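Local coordinates for sigma-C capsid protein (Avian reovirus, PDB 2VRS) that attaches the avian reovirus particle to host cells as a homotrimeric fibre and induces apoptosis in them, at residues H172-Y177 / T189-G194; V161-T166 / L203-G208; T123-V128 / D195-I200. All blocks are in the same frame, centred on the assembly; numbering follows the deposited sequence.

Contact 1: residues H172-Y177 / T189-G194; sequences HAYQAY and TFPTGG. With ZN (zinc ion), chain P.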
ATOM      1  N   HIS C 172     -28.086  -2.516  22.898  1.00 28.07           N
ATOM      2  CA  HIS C 172     -26.826  -2.988  23.431  1.00 25.04           C
ATOM      3  C   HIS C 172     -25.792  -2.878  22.306  1.00 26.07           C
ATOM      4  O   HIS C 172     -26.153  -2.956  21.130  1.00 19.33           O
ATOM      5  CB  HIS C 172     -26.951  -4.472  23.792  1.00 22.11           C
ATOM      6  CG  HIS C 172     -27.884  -4.765  24.925  1.00 31.04           C
ATOM      7  ND1 HIS C 172     -27.436  -5.162  26.166  1.00 37.90           N
ATOM      8  CD2 HIS C 172     -29.235  -4.704  25.015  1.00 41.00           C
ATOM      9  CE1 HIS C 172     -28.469  -5.331  26.973  1.00 36.92           C
ATOM     10  NE2 HIS C 172     -29.573  -5.068  26.299  1.00 32.99           N
ATOM     11  N   ALA C 173     -24.517  -2.691  22.644  1.00 23.13           N
ATOM     12  CA  ALA C 173     -23.461  -2.561  21.626  1.00 20.99           C
ATOM     13  C   ALA C 173     -22.163  -3.154  22.189  1.00 26.57           C
ATOM     14  O   ALA C 173     -21.824  -2.923  23.364  1.00 24.45           O
ATOM     15  CB  ALA C 173     -23.281  -1.101  21.230  1.00 27.22           C
ATOM     16  N   TYR C 174     -21.464  -3.967  21.383  1.00 19.21           N
ATOM     17  CA  TYR C 174     -20.271  -4.655  21.873  1.00 20.93           C
ATOM     18  C   TYR C 174     -19.203  -4.608  20.799  1.00 19.11           C
ATOM     19  O   TYR C 174     -19.510  -4.639  19.618  1.00 20.76           O
ATOM     20  CB  TYR C 174     -20.570  -6.147  22.157  1.00 22.39           C
ATOM     21  CG  TYR C 174     -21.612  -6.306  23.237  1.00 22.46           C
ATOM     22  CD1 TYR C 174     -21.281  -6.092  24.583  1.00 27.10           C
ATOM     23  CD2 TYR C 174     -22.947  -6.544  22.910  1.00 23.73           C
ATOM     24  CE1 TYR C 174     -22.243  -6.176  25.589  1.00 33.97           C
ATOM     25  CE2 TYR C 174     -23.941  -6.634  23.928  1.00 27.21           C
ATOM     26  CZ  TYR C 174     -23.576  -6.436  25.260  1.00 31.28           C
ATOM     27  OH  TYR C 174     -24.530  -6.512  26.277  1.00 33.00           O
ATOM     28  N   GLN C 175     -17.971  -4.504  21.270  1.00 17.80           N
ATOM     29  CA  GLN C 175     -16.786  -4.727  20.475  1.00 17.47           C
ATOM     30  C   GLN C 175     -16.634  -6.218  20.437  1.00 19.46           C
ATOM     31  O   GLN C 175     -16.305  -6.815  21.467  1.00 24.78           O
ATOM     32  CB  GLN C 175     -15.563  -4.120  21.220  1.00 24.66           C
ATOM     33  CG  GLN C 175     -14.188  -4.515  20.586  1.00 30.81           C
ATOM     34  CD  GLN C 175     -14.123  -4.007  19.204  1.00 30.06           C
ATOM     35  OE1 GLN C 175     -13.990  -2.800  18.996  1.00 31.60           O
ATOM     36  NE2 GLN C 175     -14.264  -4.897  18.225  1.00 27.68           N
ATOM     37  N   ALA C 176     -16.820  -6.842  19.267  1.00 19.57           N
ATOM     38  CA  ALA C 176     -16.731  -8.297  19.157  1.00 17.96           C
ATOM     39  C   ALA C 176     -15.598  -8.703  18.170  1.00 17.02           C
ATOM     40  O   ALA C 176     -14.815  -7.837  17.740  1.00 16.61           O
ATOM     41  CB  ALA C 176     -18.061  -8.848  18.739  1.00 19.05           C
ATOM     42  N   TYR C 177     -15.495  -9.987  17.836  1.00 16.66           N
ATOM     43  CA  TYR C 177     -14.468 -10.475  16.897  1.00 16.55           C
ATOM     44  C   TYR C 177     -15.075 -11.494  15.942  1.00 17.28           C
ATOM     45  O   TYR C 177     -16.027 -12.225  16.299  1.00 17.82           O
ATOM     46  CB  TYR C 177     -13.281 -11.094  17.660  1.00 21.40           C
ATOM     47  CG  TYR C 177     -12.555 -10.006  18.430  1.00 19.74           C
ATOM     48  CD1 TYR C 177     -13.008  -9.599  19.711  1.00 21.62           C
ATOM     49  CD2 TYR C 177     -11.499  -9.311  17.837  1.00 17.30           C
ATOM     50  CE1 TYR C 177     -12.399  -8.531  20.396  1.00 26.09           C
ATOM     51  CE2 TYR C 177     -10.870  -8.233  18.523  1.00 18.65           C
ATOM     52  CZ  TYR C 177     -11.337  -7.864  19.788  1.00 20.81           C
ATOM     53  OH  TYR C 177     -10.773  -6.806  20.478  1.00 28.41           O
ATOM     54  N   THR C 189     -18.557 -13.817  16.981  1.00 18.20           N
ATOM     55  CA  THR C 189     -18.981 -14.229  18.323  1.00 16.40           C
ATOM     56  C   THR C 189     -19.258 -12.961  19.140  1.00 18.69           C
ATOM     57  O   THR C 189     -18.417 -12.049  19.192  1.00 19.79           O
ATOM     58  CB  THR C 189     -17.842 -15.010  18.990  1.00 22.09           C
ATOM     59  OG1 THR C 189     -17.583 -16.207  18.231  1.00 22.25           O
ATOM     60  CG2 THR C 189     -18.216 -15.346  20.434  1.00 20.33           C
ATOM     61  N   PHE C 190     -20.424 -12.890  19.774  1.00 19.82           N
ATOM     62  CA  PHE C 190     -20.771 -11.702  20.545  1.00 19.09           C
ATOM     63  C   PHE C 190     -21.744 -11.957  21.696  1.00 18.18           C
ATOM     64  O   PHE C 190     -22.511 -12.932  21.660  1.00 20.06           O
ATOM     65  CB  PHE C 190     -21.257 -10.574  19.602  1.00 17.59           C
ATOM     66  CG  PHE C 190     -22.507 -10.901  18.811  1.00 17.58           C
ATOM     67  CD1 PHE C 190     -22.430 -11.457  17.537  1.00 20.10           C
ATOM     68  CD2 PHE C 190     -23.784 -10.581  19.326  1.00 19.18           C
ATOM     69  CE1 PHE C 190     -23.596 -11.729  16.804  1.00 23.32           C
ATOM     70  CE2 PHE C 190     -24.940 -10.876  18.600  1.00 21.14           C
ATOM     71  CZ  PHE C 190     -24.848 -11.425  17.338  1.00 20.82           C
ATOM     72  N   PRO C 191     -21.680 -11.106  22.743  1.00 24.15           N
ATOM     73  CA  PRO C 191     -22.605 -11.200  23.860  1.00 23.70           C
ATOM     74  C   PRO C 191     -24.011 -10.895  23.384  1.00 22.87           C
ATOM     75  O   PRO C 191     -24.201 -10.037  22.498  1.00 21.38           O
ATOM     76  CB  PRO C 191     -22.145 -10.061  24.805  1.00 24.24           C
ATOM     77  CG  PRO C 191     -20.771  -9.730  24.379  1.00 25.07           C
ATOM     78  CD  PRO C 191     -20.733  -9.971  22.912  1.00 24.36           C
ATOM     79  N   THR C 192     -24.986 -11.578  23.981  1.00 23.14           N
ATOM     80  CA  THR C 192     -26.398 -11.384  23.658  1.00 24.04           C
ATOM     81  C   THR C 192     -27.136 -10.405  24.587  1.00 24.42           C
ATOM     82  O   THR C 192     -28.315 -10.090  24.334  1.00 24.51           O
ATOM     83  CB  THR C 192     -27.152 -12.709  23.745  1.00 25.48           C
ATOM     84  OG1 THR C 192     -27.071 -13.188  25.101  1.00 26.15           O
ATOM     85  CG2 THR C 192     -26.588 -13.741  22.750  1.00 22.70           C
ATOM     86  N   GLY C 193     -26.458  -9.928  25.633  1.00 26.74           N
ATOM     87  CA  GLY C 193     -27.028  -8.916  26.531  1.00 34.89           C
ATOM     88  C   GLY C 193     -27.867  -9.491  27.670  1.00 36.04           C
ATOM     89  O   GLY C 193     -28.601  -8.750  28.327  1.00 38.86           O
ATOM     90  N   GLY C 194     -27.772 -10.801  27.887  1.00 37.15           N
ATOM     91  CA  GLY C 194     -28.470 -11.484  28.978  1.00 37.82           C
ATOM     92  C   GLY C 194     -28.291 -12.994  28.963  1.00 39.25           C
ATOM     93  O   GLY C 194     -27.342 -13.513  28.377  1.00 34.70           O
TER
HETATM   94 ZN    ZN P1329     -25.496  -4.848  26.803  0.50 27.45          ZN
HETATM   95  O   HOH W   1     -15.989 -11.824  20.259  1.00 32.58           O

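Contact 2: residues V161-T166 / L203-G208; sequences VDVSFT and LTVRTG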
ATOM      1  N   VAL C 161     -15.043  -6.713  15.110  1.00 14.02           N
ATOM      2  CA  VAL C 161     -16.351  -6.558  14.503  1.00 15.09           C
ATOM      3  C   VAL C 161     -17.168  -5.784  15.557  1.00 13.22           C
ATOM      4  O   VAL C 161     -17.189  -6.152  16.724  1.00 17.47           O
ATOM      5  CB  VAL C 161     -17.039  -7.942  14.214  1.00 14.71           C
ATOM      6  CG1 VAL C 161     -18.486  -7.738  13.765  1.00 15.91           C
ATOM      7  CG2 VAL C 161     -16.268  -8.810  13.186  1.00 12.65           C
ATOM      8  N   ASP C 162     -17.885  -4.731  15.137  1.00 14.15           N
ATOM      9  CA  ASP C 162     -18.794  -4.021  16.046  1.00 16.34           C
ATOM     10  C   ASP C 162     -20.220  -4.531  15.849  1.00 17.54           C
ATOM     11  O   ASP C 162     -20.683  -4.637  14.724  1.00 16.26           O
ATOM     12  CB  ASP C 162     -18.784  -2.527  15.713  1.00 14.22           C
ATOM     13  CG  ASP C 162     -17.490  -1.847  16.097  1.00 26.07           C
ATOM     14  OD1 ASP C 162     -16.737  -2.368  16.933  1.00 24.91           O
ATOM     15  OD2 ASP C 162     -17.257  -0.775  15.563  1.00 39.68           O
ATOM     16  N   VAL C 163     -20.924  -4.813  16.937  1.00 15.54           N
ATOM     17  CA  VAL C 163     -22.277  -5.312  16.828  1.00 17.69           C
ATOM     18  C   VAL C 163     -23.148  -4.440  17.732  1.00 20.10           C
ATOM     19  O   VAL C 163     -22.692  -3.978  18.796  1.00 18.95           O
ATOM     20  CB  VAL C 163     -22.336  -6.796  17.258  1.00 19.56           C
ATOM     21  CG1 VAL C 163     -23.747  -7.294  17.376  1.00 31.23           C
ATOM     22  CG2 VAL C 163     -21.574  -7.649  16.232  1.00 19.02           C
ATOM     23  N   SER C 164     -24.386  -4.221  17.294  1.00 16.23           N
ATOM     24  CA  SER C 164     -25.394  -3.597  18.165  1.00 17.28           C
ATOM     25  C   SER C 164     -26.750  -4.264  17.897  1.00 17.26           C
ATOM     26  O   SER C 164     -26.967  -4.813  16.823  1.00 17.12           O
ATOM     27  CB  SER C 164     -25.450  -2.079  17.913  1.00 19.34           C
ATOM     28  OG  SER C 164     -26.261  -1.762  16.807  1.00 25.38           O
ATOM     29  N   PHE C 165     -27.632  -4.275  18.895  1.00 17.39           N
ATOM     30  CA  PHE C 165     -28.982  -4.818  18.658  1.00 16.52           C
ATOM     31  C   PHE C 165     -29.875  -4.325  19.779  1.00 18.14           C
ATOM     32  O   PHE C 165     -29.389  -3.846  20.832  1.00 19.05           O
ATOM     33  CB  PHE C 165     -28.940  -6.354  18.651  1.00 15.94           C
ATOM     34  CG  PHE C 165     -28.225  -6.957  19.844  1.00 19.21           C
ATOM     35  CD1 PHE C 165     -28.895  -7.175  21.061  1.00 20.82           C
ATOM     36  CD2 PHE C 165     -26.871  -7.277  19.763  1.00 18.53           C
ATOM     37  CE1 PHE C 165     -28.225  -7.706  22.176  1.00 23.29           C
ATOM     38  CE2 PHE C 165     -26.201  -7.816  20.859  1.00 22.05           C
ATOM     39  CZ  PHE C 165     -26.872  -8.042  22.070  1.00 23.72           C
ATOM     40  N   THR C 166     -31.183  -4.551  19.582  1.00 20.56           N
ATOM     41  CA  THR C 166     -32.168  -4.250  20.614  1.00 21.20           C
ATOM     42  C   THR C 166     -32.580  -5.567  21.300  1.00 25.89           C
ATOM     43  O   THR C 166     -32.846  -6.576  20.622  1.00 23.54           O
ATOM     44  CB  THR C 166     -33.378  -3.574  19.983  1.00 25.54           C
ATOM     45  OG1 THR C 166     -32.950  -2.360  19.362  1.00 23.68           O
ATOM     46  CG2 THR C 166     -34.444  -3.248  21.047  1.00 29.76           C
ATOM     47  N   LEU C 203     -30.372  -5.900  14.474  1.00 19.72           N
ATOM     48  CA  LEU C 203     -28.944  -6.218  14.585  1.00 18.13           C
ATOM     49  C   LEU C 203     -28.179  -5.427  13.542  1.00 16.15           C
ATOM     50  O   LEU C 203     -28.606  -5.340  12.382  1.00 17.96           O
ATOM     51  CB  LEU C 203     -28.722  -7.734  14.379  1.00 20.95           C
ATOM     52  CG  LEU C 203     -27.287  -8.284  14.354  1.00 20.71           C
ATOM     53  CD1 LEU C 203     -26.547  -8.194  15.736  1.00 20.07           C
ATOM     54  CD2 LEU C 203     -27.346  -9.756  13.848  1.00 21.38           C
ATOM     55  N   THR C 204     -27.057  -4.801  13.930  1.00 16.54           N
ATOM     56  CA  THR C 204     -26.185  -4.159  12.957  1.00 14.83           C
ATOM     57  C   THR C 204     -24.805  -4.804  13.151  1.00 18.53           C
ATOM     58  O   THR C 204     -24.443  -5.230  14.265  1.00 16.33           O
ATOM     59  CB  THR C 204     -26.056  -2.604  13.174  1.00 21.47           C
ATOM     60  OG1 THR C 204     -25.416  -2.375  14.427  1.00 25.35           O
ATOM     61  CG2 THR C 204     -27.435  -1.905  13.141  1.00 17.39           C
ATOM     62  N   VAL C 205     -24.092  -4.974  12.047  1.00 16.04           N
ATOM     63  CA  VAL C 205     -22.743  -5.573  12.095  1.00 16.00           C
ATOM     64  C   VAL C 205     -21.882  -4.624  11.239  1.00 17.54           C
ATOM     65  O   VAL C 205     -22.265  -4.263  10.111  1.00 18.12           O
ATOM     66  CB  VAL C 205     -22.730  -6.993  11.450  1.00 21.01           C
ATOM     67  CG1 VAL C 205     -21.303  -7.507  11.309  1.00 16.78           C
ATOM     68  CG2 VAL C 205     -23.530  -8.021  12.301  1.00 18.84           C
ATOM     69  N   ARG C 206     -20.769  -4.173  11.795  1.00 16.20           N
ATOM     70  CA  ARG C 206     -19.808  -3.349  11.055  1.00 14.08           C
ATOM     71  C   ARG C 206     -18.419  -3.946  11.247  1.00 13.47           C
ATOM     72  O   ARG C 206     -17.974  -4.187  12.385  1.00 15.47           O
ATOM     73  CB  ARG C 206     -19.816  -1.901  11.549  1.00 20.55           C
ATOM     74  CG  ARG C 206     -21.158  -1.247  11.387  1.00 32.04           C
ATOM     75  CD  ARG C 206     -21.027   0.261  11.407  1.00 51.74           C
ATOM     76  NE  ARG C 206     -20.068   0.757  10.415  1.00 58.88           N
ATOM     77  CZ  ARG C 206     -19.784   2.046  10.252  1.00 60.33           C
ATOM     78  NH1 ARG C 206     -20.389   2.944  11.012  1.00 44.42           N
ATOM     79  NH2 ARG C 206     -18.912   2.440   9.337  1.00 64.39           N
ATOM     80  N   THR C 207     -17.771  -4.180  10.120  1.00 13.37           N
ATOM     81  CA  THR C 207     -16.427  -4.734  10.122  1.00 14.44           C
ATOM     82  C   THR C 207     -15.801  -4.453   8.762  1.00 16.51           C
ATOM     83  O   THR C 207     -16.410  -3.851   7.892  1.00 17.62           O
ATOM     84  CB  THR C 207     -16.419  -6.265  10.511  1.00 13.96           C
ATOM     85  OG1 THR C 207     -15.053  -6.681  10.763  1.00 17.86           O
ATOM     86  CG2 THR C 207     -17.041  -7.167   9.410  1.00 15.29           C
ATOM     87  N   GLY C 208     -14.547  -4.833   8.595  1.00 14.06           N
ATOM     88  CA  GLY C 208     -13.960  -4.732   7.273  1.00 13.02           C
ATOM     89  C   GLY C 208     -12.841  -5.751   7.187  1.00 13.91           C
ATOM     90  O   GLY C 208     -12.374  -6.317   8.212  1.00 15.51           O
TER
HETATM   91  O   HOH W   2     -22.624  -2.284  14.600  1.00 25.13           O

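Contact 3: residues T123-V128 / D195-I200; sequences TVTSNV and DGTANI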
ATOM      1  N   THR C 123     -33.539 -15.491  17.603  1.00 24.40           N
ATOM      2  CA  THR C 123     -33.788 -16.042  18.920  1.00 25.46           C
ATOM      3  C   THR C 123     -32.480 -16.624  19.437  1.00 24.20           C
ATOM      4  O   THR C 123     -31.799 -17.348  18.711  1.00 28.73           O
ATOM      5  CB  THR C 123     -34.851 -17.160  18.848  1.00 29.83           C
ATOM      6  OG1 THR C 123     -36.100 -16.550  18.530  1.00 33.36           O
ATOM      7  CG2 THR C 123     -34.947 -17.900  20.186  1.00 25.75           C
ATOM      8  N   VAL C 124     -32.125 -16.238  20.660  1.00 27.94           N
ATOM      9  CA  VAL C 124     -30.880 -16.677  21.298  1.00 27.16           C
ATOM     10  C   VAL C 124     -31.257 -17.430  22.554  1.00 32.99           C
ATOM     11  O   VAL C 124     -32.355 -17.251  23.089  1.00 33.82           O
ATOM     12  CB  VAL C 124     -29.904 -15.497  21.640  1.00 27.84           C
ATOM     13  CG1 VAL C 124     -29.390 -14.837  20.348  1.00 29.51           C
ATOM     14  CG2 VAL C 124     -30.557 -14.470  22.566  1.00 27.17           C
ATOM     15  N   THR C 125     -30.350 -18.284  23.014  1.00 30.88           N
ATOM     16  CA  THR C 125     -30.616 -19.106  24.196  1.00 30.36           C
ATOM     17  C   THR C 125     -29.546 -19.000  25.267  1.00 34.45           C
ATOM     18  O   THR C 125     -29.672 -19.601  26.326  1.00 31.67           O
ATOM     19  CB  THR C 125     -30.801 -20.577  23.807  1.00 29.91           C
ATOM     20  OG1 THR C 125     -29.621 -21.050  23.158  1.00 31.79           O
ATOM     21  CG2 THR C 125     -31.967 -20.732  22.841  1.00 34.06           C
ATOM     22  N   SER C 126     -28.511 -18.207  25.014  1.00 30.11           N
ATOM     23  CA  SER C 126     -27.378 -18.148  25.915  1.00 31.10           C
ATOM     24  C   SER C 126     -26.850 -16.724  26.033  1.00 30.02           C
ATOM     25  O   SER C 126     -27.460 -15.795  25.491  1.00 30.59           O
ATOM     26  CB  SER C 126     -26.296 -19.126  25.444  1.00 33.22           C
ATOM     27  OG  SER C 126     -25.160 -19.047  26.286  1.00 47.04           O
ATOM     28  N   ASN C 127     -25.753 -16.540  26.768  1.00 27.43           N
ATOM     29  CA  ASN C 127     -25.177 -15.200  26.961  1.00 28.72           C
ATOM     30  C   ASN C 127     -24.192 -14.786  25.843  1.00 24.62           C
ATOM     31  O   ASN C 127     -23.696 -13.659  25.822  1.00 25.27           O
ATOM     32  CB  ASN C 127     -24.532 -15.074  28.339  1.00 31.25           C
ATOM     33  CG  ASN C 127     -23.358 -16.020  28.526  1.00 34.92           C
ATOM     34  OD1 ASN C 127     -23.256 -17.039  27.857  1.00 38.58           O
ATOM     35  ND2 ASN C 127     -22.477 -15.689  29.460  1.00 43.69           N
ATOM     36  N   VAL C 128     -23.913 -15.720  24.947  1.00 23.02           N
ATOM     37  CA  VAL C 128     -23.009 -15.514  23.796  1.00 22.71           C
ATOM     38  C   VAL C 128     -23.635 -16.257  22.617  1.00 24.14           C
ATOM     39  O   VAL C 128     -24.244 -17.316  22.802  1.00 23.20           O
ATOM     40  CB  VAL C 128     -21.579 -16.076  24.072  1.00 26.88           C
ATOM     41  CG1 VAL C 128     -20.718 -15.990  22.825  1.00 24.84           C
ATOM     42  CG2 VAL C 128     -20.890 -15.309  25.192  1.00 32.74           C
ATOM     43  N   ASP C 195     -29.203 -13.702  29.620  1.00 40.05           N
ATOM     44  CA  ASP C 195     -29.176 -15.161  29.677  1.00 40.07           C
ATOM     45  C   ASP C 195     -30.525 -15.727  29.271  1.00 39.81           C
ATOM     46  O   ASP C 195     -31.517 -14.988  29.183  1.00 38.55           O
ATOM     47  CB  ASP C 195     -28.793 -15.645  31.087  1.00 45.64           C
ATOM     48  CG  ASP C 195     -27.374 -15.251  31.480  1.00 53.86           C
ATOM     49  OD1 ASP C 195     -26.422 -15.953  31.070  1.00 64.38           O
ATOM     50  OD2 ASP C 195     -27.206 -14.251  32.216  1.00 62.58           O
ATOM     51  N   GLY C 196     -30.560 -17.030  28.997  1.00 37.32           N
ATOM     52  CA  GLY C 196     -31.803 -17.708  28.675  1.00 38.43           C
ATOM     53  C   GLY C 196     -32.357 -17.398  27.302  1.00 42.11           C
ATOM     54  O   GLY C 196     -31.712 -16.694  26.506  1.00 39.24           O
ATOM     55  N   THR C 197     -33.539 -17.949  27.017  1.00 39.73           N
ATOM     56  CA  THR C 197     -34.225 -17.726  25.738  1.00 40.51           C
ATOM     57  C   THR C 197     -34.695 -16.278  25.668  1.00 40.94           C
ATOM     58  O   THR C 197     -35.253 -15.737  26.631  1.00 43.77           O
ATOM     59  CB  THR C 197     -35.390 -18.734  25.498  1.00 40.22           C
ATOM     60  OG1 THR C 197     -34.849 -20.049  25.278  1.00 45.22           O
ATOM     61  CG2 THR C 197     -36.218 -18.358  24.263  1.00 39.75           C
ATOM     62  N   ALA C 198     -34.438 -15.650  24.523  1.00 34.70           N
ATOM     63  CA  ALA C 198     -34.729 -14.241  24.334  1.00 30.61           C
ATOM     64  C   ALA C 198     -34.611 -13.946  22.868  1.00 30.83           C
ATOM     65  O   ALA C 198     -34.163 -14.786  22.086  1.00 30.42           O
ATOM     66  CB  ALA C 198     -33.761 -13.386  25.119  1.00 34.77           C
ATOM     67  N   ASN C 199     -35.052 -12.757  22.492  1.00 31.69           N
ATOM     68  CA  ASN C 199     -35.062 -12.346  21.109  1.00 30.52           C
ATOM     69  C   ASN C 199     -34.294 -11.040  21.007  1.00 28.51           C
ATOM     70  O   ASN C 199     -34.488 -10.132  21.819  1.00 32.21           O
ATOM     71  CB  ASN C 199     -36.515 -12.157  20.645  1.00 33.68           C
ATOM     72  CG  ASN C 199     -36.640 -12.003  19.151  1.00 40.88           C
ATOM     73  OD1 ASN C 199     -36.990 -10.926  18.658  1.00 43.81           O
ATOM     74  ND2 ASN C 199     -36.352 -13.080  18.413  1.00 41.94           N
ATOM     75  N   ILE C 200     -33.390 -10.982  20.033  1.00 28.76           N
ATOM     76  CA  ILE C 200     -32.709  -9.740  19.690  1.00 22.09           C
ATOM     77  C   ILE C 200     -33.091  -9.324  18.265  1.00 27.35           C
ATOM     78  O   ILE C 200     -33.311 -10.157  17.384  1.00 26.16           O
ATOM     79  CB  ILE C 200     -31.145  -9.858  19.922  1.00 23.33           C
ATOM     80  CG1 ILE C 200     -30.511 -10.803  18.896  1.00 22.85           C
ATOM     81  CG2 ILE C 200     -30.834 -10.290  21.373  1.00 26.97           C
ATOM     82  CD1 ILE C 200     -28.973 -10.820  18.894  1.00 25.88           C
TER
HETATM   83  O   HOH W   3     -29.956 -14.764  26.206  1.00 38.23           O

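Contact 1: residues H172-Y177 / T189-G194
Tyr174 and Pro191 face each other across a splaying beta hairpin, strands 170-180 and 185-191 of the C-terminal beta-barrel domain of the fibre. The segment axes run at 156°, and regular pairing is confined to one end. There Thr189 N donates to Tyr177 O over 3.1 Å, a nearly straight bond in an antiparallel hydrogen-bonded pair. The return link of the same pair runs through a water, which donates to Thr189 O and weakly accepts from Tyr177 N.

Apolar contact fills the middle. The methyl CB of Ala176 rests against Phe190 CB at 3.7 Å, while the Phe190 ring turns off into the barrel interior toward Ile200 and Leu203. Pro191 then spreads over one face of the Tyr174 phenol in a CH-pi contact, its CB 3.8 Å from the ring centroid and only 4° off the normal. Pro191 CG lies against CG and CD1 of Tyr174 and Pro191 CD near Tyr174 CB, so the pyrrolidine runs from the ring centre toward the root of the side chain.

Metal coordination marks the open end. His172 and Tyr174, two apart on one strand, both place CG anti to the carbonyl carbon (chi1 -67° for His172), which sends the imidazole and the phenol out over the same side to share a zinc ion. The turn at Gly193 passes close to both metal ligands, its CA 3.5 Å from Tyr174 OH; its positive phi suits glycine. The zinc is held by His172 ND1 at 2.1 Å and by Tyr174 OH at 2.0 Å.

Contact 2: residues V161-T166 / L203-G208
Both hydroxyls of the Ser164-Thr204 pair are set between their own backbone N and carbonyl carbon (chi1 83° for Ser164, 65° for Thr204), and this brings OG and OG1 together at 2.6 Å over one face of the sheet. It is a short hydrogen bond; either group could be the donor. A water lies 2.8 Å from Thr204 OG1 and bonds weakly to Asp162 O. Ser164 and Thr204 also exchange two backbone bonds, as do Asp162 and Arg206, with Val163-Val205 the non-hydrogen-bonded pair between them.

The other face is largely hydrocarbon. Leu203 reaches along it with CG anti to the backbone N (chi1 176°), and its CD1 presses on Val163 CG1 at 3.4 Å, tighter than normal van der Waals contact. Leu203 CD1 also lies 4.1 Å from Phe165 CD2, while Val163 CG1 sits at the edge of the Phe165 ring, in its plane. Farther along, Val161 CG1 meets Val205 CG1 at 3.7 Å, and Val161 CG2 meets Thr207 OG1, which is hydrogen-bonded to Pro160 O.

Asp162 and Arg206 stand on the hydroxyl face: Asp162 forms a salt bridge with Arg206 of the second subunit, and Arg206 with Asp162 of the third, tying the trimer together. Within the barrel, strand 159-167 also pairs with 170-180 and strand 198-210 with 111-119; Ile188 packs on Val161 and Val163, Phe190 on Val163 and Phe165, and Met116 on Val205.

Contact 3: residues T123-V128 / D195-I200
Thr123 and Asn199 cross at about a right angle on one face of a short antiparallel pairing, with Thr123 OG1 3.5 Å from Asn199 ND2. Asn199 ND2 is hydrogen-bonded to Asn121 OD1, and CG anti to the backbone N (chi1 -168°) swings it toward the neighbouring strand.

Val124 and Ala198 point to the opposite face. Val124 CG2 passes 4.2 Å from Ala198 CB, and CG1 looks toward Ile200 CD1 at 4.3 Å, a loose apolar patch that Arg167 also borders. The backbones of Val124 and Ala198 form the hydrogen-bonded pair: Val124 N to Ala198 O at 2.9 Å, and Ala198 N back to Val124 O, more bent at 146°.

Beyond this the chains part. Asn127 and Asp195 lie side by side and point the same way, amide and carboxylate planes 28° apart; what touches is Asp195 OD1 against Asn127 CB, at 3.4 Å. A water bridges the opening, donating to Ser126 O and to Gly196 O, the latter at 2.6 Å. Gly196 takes a positive phi, which favours glycine.

This is short antiparallel pairing in the C-terminal beta-barrel domain, where the end of strand 121-124 meets the start of strand 198-210.

All three contacts belong to one antiparallel sheet of the C-terminal domain, and strand 198-210 serves both contact 2 and contact 3. Contacts 1 and 2 are both partly buried, contact 2 with the larger share of buried residues, while contact 3 lies at the surface, held by backbone bonds and water. Contact 2 is the most regular: its apolar face joins the barrel interior and its polar face looks to the other subunits. Contact 1 trades pairing for ring packing and a zinc site. Strands 159-167 and 170-180 are neighbours, joining contacts 1 and 2 through Ala176 N and Val161 O; Thr192 OG1 reaches Ser126 O to tie contact 1 to contact 3. Phe165 packs on Ile200 between contacts 2 and 3.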